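Side-chain contacts in yeast glycogen phosphorylase (Saccharomyces cerevisiae, PDB 1YGP), which belongs to the carbohydrate phosphorylase family, has the two-domain GT-B architecture and carries pyridoxal-5'-phosphate in a pocket of its own chain: residues Val67-Ala72 / Asp154-Ala159; Asn114-Met119 / Glu136-Ala141. One frame throughout, in Å; residues are numbered along the deposited sequence.

Contact 1: Val67-Ala72 / Asp154-Ala159. Unlike the reference sequence in segment 67-72: Val67 (reference Ala).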
loop_
_atom_site.group_PDB
_atom_site.type_symbol
_atom_site.label_atom_id
_atom_site.label_comp_id
_atom_site.label_asym_id
_atom_site.label_seq_id
_atom_site.Cartn_x
_atom_site.Cartn_y
_atom_site.Cartn_z
ATOM N N VAL A 67 -11.324 8.432 10.943
ATOM C CA VAL A 67 -11.338 9.500 9.951
ATOM C C VAL A 67 -10.715 10.775 10.491
ATOM O O VAL A 67 -9.915 11.440 9.831
ATOM C CB VAL A 67 -12.745 9.852 9.528
ATOM N N ALA A 68 -11.057 11.081 11.729
ATOM C CA ALA A 68 -10.577 12.265 12.394
ATOM C C ALA A 68 -9.068 12.226 12.520
ATOM O O ALA A 68 -8.408 13.219 12.232
ATOM C CB ALA A 68 -11.196 12.357 13.775
ATOM N N TYR A 69 -8.504 11.076 12.882
ATOM C CA TYR A 69 -7.074 10.887 13.042
ATOM C C TYR A 69 -6.428 11.023 11.680
ATOM O O TYR A 69 -5.530 11.840 11.526
ATOM C CB TYR A 69 -6.838 9.508 13.650
ATOM C CG TYR A 69 -5.485 8.950 13.335
ATOM C CD1 TYR A 69 -4.341 9.444 13.970
ATOM C CD2 TYR A 69 -5.407 8.004 12.328
ATOM C CE1 TYR A 69 -3.085 8.992 13.569
ATOM C CE2 TYR A 69 -4.159 7.553 11.924
ATOM C CZ TYR A 69 -3.013 8.052 12.541
ATOM O OH TYR A 69 -1.790 7.620 12.079
ATOM N N GLU A 70 -6.837 10.266 10.673
ATOM C CA GLU A 70 -6.328 10.420 9.319
ATOM C C GLU A 70 -6.289 11.908 8.919
ATOM O O GLU A 70 -5.248 12.418 8.492
ATOM C CB GLU A 70 -7.241 9.646 8.386
ATOM C CG GLU A 70 -6.602 8.514 7.625
ATOM C CD GLU A 70 -6.430 7.215 8.408
ATOM O OE1 GLU A 70 -7.444 6.591 8.735
ATOM O OE2 GLU A 70 -5.285 6.811 8.651
ATOM N N ALA A 71 -7.376 12.656 9.153
ATOM C CA ALA A 71 -7.461 14.057 8.769
ATOM C C ALA A 71 -6.560 14.964 9.579
ATOM O O ALA A 71 -5.893 15.843 9.013
ATOM C CB ALA A 71 -8.888 14.570 8.922
ATOM N N ALA A 72 -6.503 14.747 10.898
ATOM C CA ALA A 72 -5.703 15.545 11.795
ATOM C C ALA A 72 -4.254 15.267 11.459
ATOM O O ALA A 72 -3.540 16.248 11.253
ATOM C CB ALA A 72 -5.944 15.158 13.233
ATOM N N ASP A 154 -5.561 7.250 19.971
ATOM C CA ASP A 154 -5.552 5.809 19.941
ATOM C C ASP A 154 -5.709 5.161 18.590
ATOM O O ASP A 154 -5.528 3.951 18.470
ATOM C CB ASP A 154 -6.638 5.267 20.823
ATOM C CG ASP A 154 -5.987 4.706 22.057
ATOM O OD1 ASP A 154 -5.801 5.494 22.989
ATOM O OD2 ASP A 154 -5.646 3.511 22.065
ATOM N N GLN A 155 -6.054 5.886 17.547
ATOM C CA GLN A 155 -6.226 5.219 16.267
ATOM C C GLN A 155 -4.888 4.925 15.611
ATOM O O GLN A 155 -4.850 4.273 14.566
ATOM C CB GLN A 155 -7.027 6.080 15.293
ATOM C CG GLN A 155 -8.362 6.615 15.782
ATOM C CD GLN A 155 -9.193 5.481 16.295
ATOM O OE1 GLN A 155 -9.383 4.497 15.590
ATOM N NE2 GLN A 155 -9.689 5.559 17.522
ATOM N N GLU A 156 -3.768 5.410 16.149
ATOM C CA GLU A 156 -2.514 5.336 15.432
ATOM C C GLU A 156 -1.748 4.071 15.729
ATOM O O GLU A 156 -1.486 3.775 16.884
ATOM C CB GLU A 156 -1.708 6.547 15.800
ATOM C CG GLU A 156 -0.525 6.656 14.873
ATOM C CD GLU A 156 0.419 7.826 15.094
ATOM O OE1 GLU A 156 0.113 8.723 15.882
ATOM O OE2 GLU A 156 1.473 7.815 14.460
ATOM N N PRO A 157 -1.349 3.258 14.768
ATOM C CA PRO A 157 -0.479 2.128 15.012
ATOM C C PRO A 157 0.929 2.608 15.269
ATOM O O PRO A 157 1.405 3.552 14.638
ATOM C CB PRO A 157 -0.635 1.286 13.776
ATOM C CG PRO A 157 -0.847 2.324 12.721
ATOM C CD PRO A 157 -1.815 3.280 13.395
ATOM N N ASP A 158 1.578 1.994 16.245
ATOM C CA ASP A 158 2.984 2.278 16.507
ATOM C C ASP A 158 3.811 1.834 15.294
ATOM O O ASP A 158 3.618 0.718 14.795
ATOM C CB ASP A 158 3.507 1.500 17.712
ATOM C CG ASP A 158 3.044 1.865 19.110
ATOM O OD1 ASP A 158 1.837 2.037 19.321
ATOM O OD2 ASP A 158 3.922 1.937 19.978
ATOM N N ALA A 159 4.742 2.664 14.820
ATOM C CA ALA A 159 5.544 2.350 13.658
ATOM C C ALA A 159 6.348 1.111 13.948
ATOM O O ALA A 159 7.071 1.059 14.951
ATOM C CB ALA A 159 6.494 3.495 13.338
#

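Contact 2: Asn114-Met119 / Glu136-Ala141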
loop_
_atom_site.group_PDB
_atom_site.type_symbol
_atom_site.label_atom_id
_atom_site.label_comp_id
_atom_site.label_asym_id
_atom_site.label_seq_id
_atom_site.Cartn_x
_atom_site.Cartn_y
_atom_site.Cartn_z
ATOM N N ASN A 114 3.402 13.502 19.854
ATOM C CA ASN A 114 4.724 14.033 19.852
ATOM C C ASN A 114 4.755 15.244 18.936
ATOM O O ASN A 114 5.348 16.250 19.331
ATOM C CB ASN A 114 5.673 12.960 19.386
ATOM C CG ASN A 114 7.119 13.386 19.580
ATOM O OD1 ASN A 114 7.796 13.676 18.603
ATOM N ND2 ASN A 114 7.670 13.508 20.793
ATOM N N ALA A 115 4.089 15.225 17.778
ATOM C CA ALA A 115 4.042 16.389 16.898
ATOM C C ALA A 115 3.270 17.518 17.536
ATOM O O ALA A 115 3.633 18.683 17.389
ATOM C CB ALA A 115 3.352 16.122 15.583
ATOM N N LEU A 116 2.224 17.214 18.293
ATOM C CA LEU A 116 1.456 18.254 18.954
ATOM C C LEU A 116 2.252 19.003 20.025
ATOM O O LEU A 116 2.074 20.221 20.220
ATOM C CB LEU A 116 0.213 17.582 19.524
ATOM C CG LEU A 116 -1.120 17.837 18.837
ATOM C CD1 LEU A 116 -1.003 17.589 17.348
ATOM C CD2 LEU A 116 -2.178 16.937 19.455
ATOM N N ILE A 117 3.106 18.273 20.747
ATOM C CA ILE A 117 3.970 18.834 21.782
ATOM C C ILE A 117 5.126 19.541 21.109
ATOM O O ILE A 117 5.390 20.680 21.470
ATOM C CB ILE A 117 4.494 17.707 22.722
ATOM C CG1 ILE A 117 3.364 17.351 23.663
ATOM C CG2 ILE A 117 5.727 18.116 23.521
ATOM C CD1 ILE A 117 3.572 15.949 24.215
ATOM N N ASN A 118 5.827 18.988 20.126
ATOM C CA ASN A 118 6.947 19.684 19.540
ATOM C C ASN A 118 6.401 20.548 18.429
ATOM O O ASN A 118 6.721 20.343 17.247
ATOM C CB ASN A 118 7.926 18.714 18.967
ATOM C CG ASN A 118 8.500 17.822 20.012
ATOM O OD1 ASN A 118 9.203 18.252 20.924
ATOM N ND2 ASN A 118 8.166 16.549 19.904
ATOM N N MET A 119 5.570 21.534 18.778
ATOM C CA MET A 119 4.945 22.357 17.768
ATOM C C MET A 119 5.077 23.789 18.214
ATOM O O MET A 119 4.471 24.174 19.220
ATOM C CB MET A 119 3.479 21.986 17.627
ATOM C CG MET A 119 2.911 22.532 16.335
ATOM S SD MET A 119 1.106 22.675 16.372
ATOM C CE MET A 119 0.617 21.252 15.461
ATOM N N GLU A 136 -2.877 21.922 23.782
ATOM C CA GLU A 136 -4.144 22.477 24.236
ATOM C C GLU A 136 -4.900 23.213 23.148
ATOM O O GLU A 136 -6.125 23.120 23.127
ATOM C CB GLU A 136 -3.941 23.443 25.387
ATOM N N MET A 137 -4.234 23.895 22.210
ATOM C CA MET A 137 -4.946 24.562 21.128
ATOM C C MET A 137 -5.634 23.525 20.235
ATOM O O MET A 137 -6.837 23.620 19.997
ATOM C CB MET A 137 -3.981 25.389 20.285
ATOM C CG MET A 137 -4.680 26.051 19.113
ATOM S SD MET A 137 -3.585 26.633 17.804
ATOM C CE MET A 137 -2.926 28.033 18.670
ATOM N N ILE A 138 -4.882 22.515 19.771
ATOM C CA ILE A 138 -5.373 21.422 18.931
ATOM C C ILE A 138 -6.467 20.689 19.691
ATOM O O ILE A 138 -7.549 20.452 19.162
ATOM C CB ILE A 138 -4.184 20.456 18.577
ATOM C CG1 ILE A 138 -3.122 21.214 17.776
ATOM C CG2 ILE A 138 -4.661 19.261 17.767
ATOM C CD1 ILE A 138 -3.583 22.012 16.530
ATOM N N LYS A 139 -6.214 20.395 20.962
ATOM C CA LYS A 139 -7.145 19.738 21.863
ATOM C C LYS A 139 -8.463 20.464 21.828
ATOM O O LYS A 139 -9.523 19.864 21.667
ATOM C CB LYS A 139 -6.569 19.762 23.271
ATOM C CG LYS A 139 -7.372 19.299 24.452
ATOM C CD LYS A 139 -7.435 17.801 24.483
ATOM C CE LYS A 139 -8.022 17.364 25.818
ATOM N NZ LYS A 139 -7.207 17.813 26.941
ATOM N N GLY A 140 -8.357 21.783 21.918
ATOM C CA GLY A 140 -9.509 22.672 21.925
ATOM C C GLY A 140 -10.266 22.557 20.632
ATOM O O GLY A 140 -11.436 22.166 20.603
ATOM N N ALA A 141 -9.517 22.778 19.565
ATOM C CA ALA A 141 -10.047 22.770 18.225
ATOM C C ALA A 141 -10.798 21.481 17.934
ATOM O O ALA A 141 -11.922 21.523 17.447
ATOM C CB ALA A 141 -8.909 22.923 17.240
#

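Contact 1: Val67-Ala72 / Asp154-Ala159
The ring of Tyr69 lies against the 154-159 loop with one face, over which sit Glu156 CA and the carbonyl oxygen of Gln155, the latter nearer the rim. In the GT-B fold of the phosphorylase this joins the early part of helix 65-94 to the loop between helices 149-153 and 165-179. At the root of the ring, Gln155 CB comes in obliquely, 3.8 Å from Tyr69 CG. The two side chains run past one another in opposite directions, and the amide turns off to bond through NE2 to the carbonyl of Asp151, its plane 58° from the ring.

Glu156 passes the rim on the CE1 side, roughly perpendicular to the tyrosine side chain, with CB 3.6 Å from Tyr69 CE1. Extended beyond CG, with CG anti to the backbone N (chi1 -169°), it carries its carboxylate past the phenol, where OE1 and OE2 accept the backbone N-H groups of Leu112 and Ala111. Its methylenes pack at the rim of the ring while its buried carboxylate oxygens are satisfied at the start of helix 111-117, which would probably favour the ionised form. Pro218 also touches Tyr69. At the phenol end, Tyr69 OH rests against the methylene Glu156 CG.

Contact 2: Asn114-Met119 / Glu136-Ala141
Helix-on-helix packing joins the C-terminal end of helix 111-117, with the residues that follow it, to helix 135-145. Leu116 on the last turn of the first helix meets Ile138 on the second, and their CA atoms are 7.5 Å apart. The main meeting is between branched aliphatic groups: Ile138 CG2 faces the fork of the leucine, 3.8 Å from Leu116 CD2 and 4.0 Å from both Leu116 CG and Leu116 CD1. With chi1 at -62°, Ile138 sets CG2 anti to its backbone N and CG1 beside it. CG2 makes the closest approach to the leucine, and CG1, itself 4.1 Å from Leu116 CG, also meets Met119 CE at 4.4 Å, a looser touch.

Met119 reaches the isoleucine from beyond the helix end. Asn118 is the centre of an inverse gamma turn, closed by a weak bond from Met119 N to Ile117 O, and Met119 after it sends to the same partner as Leu116 a side chain extended as far as SD, with CE turned off that line (chi3 -101°). Asn118 ND2 also makes a weak bond, 2.9 Å, back to Asn114 O. Ile76 of helix 65-94 touches both Leu116 and Met119, while Phe44 of helix 41-55 packs on Ile138. With aliphatic carbon on every touching surface, the contact between the two segments rests on dispersion and the exclusion of water, forces that set no precise direction.

Both segments of contact 2 fall in the chain between the two segments of contact 1, and the centres of the two contacts lie 14 Å apart. They do not touch, the nearest atoms being about 6 Å apart, but they share neighbours. Helix 65-94 supplies Tyr69 to contact 1 and, further along, Ile76 to the aliphatic cluster of contact 2; helix 41-55 packs on Ala68 and Ala71 of segment 67-72 and on Ile138 of contact 2. Helix 111-117 is held at its two ends, by the carboxylate of contact 1 at its start and by contact 2 at its finish. Within the 154-159 loop, Asp158 OD1 bonds to Ser699 OG, and its side chain touches Asn697 of the pyridoxal-5'-phosphate pocket, tying this loop to the cofactor's surroundings.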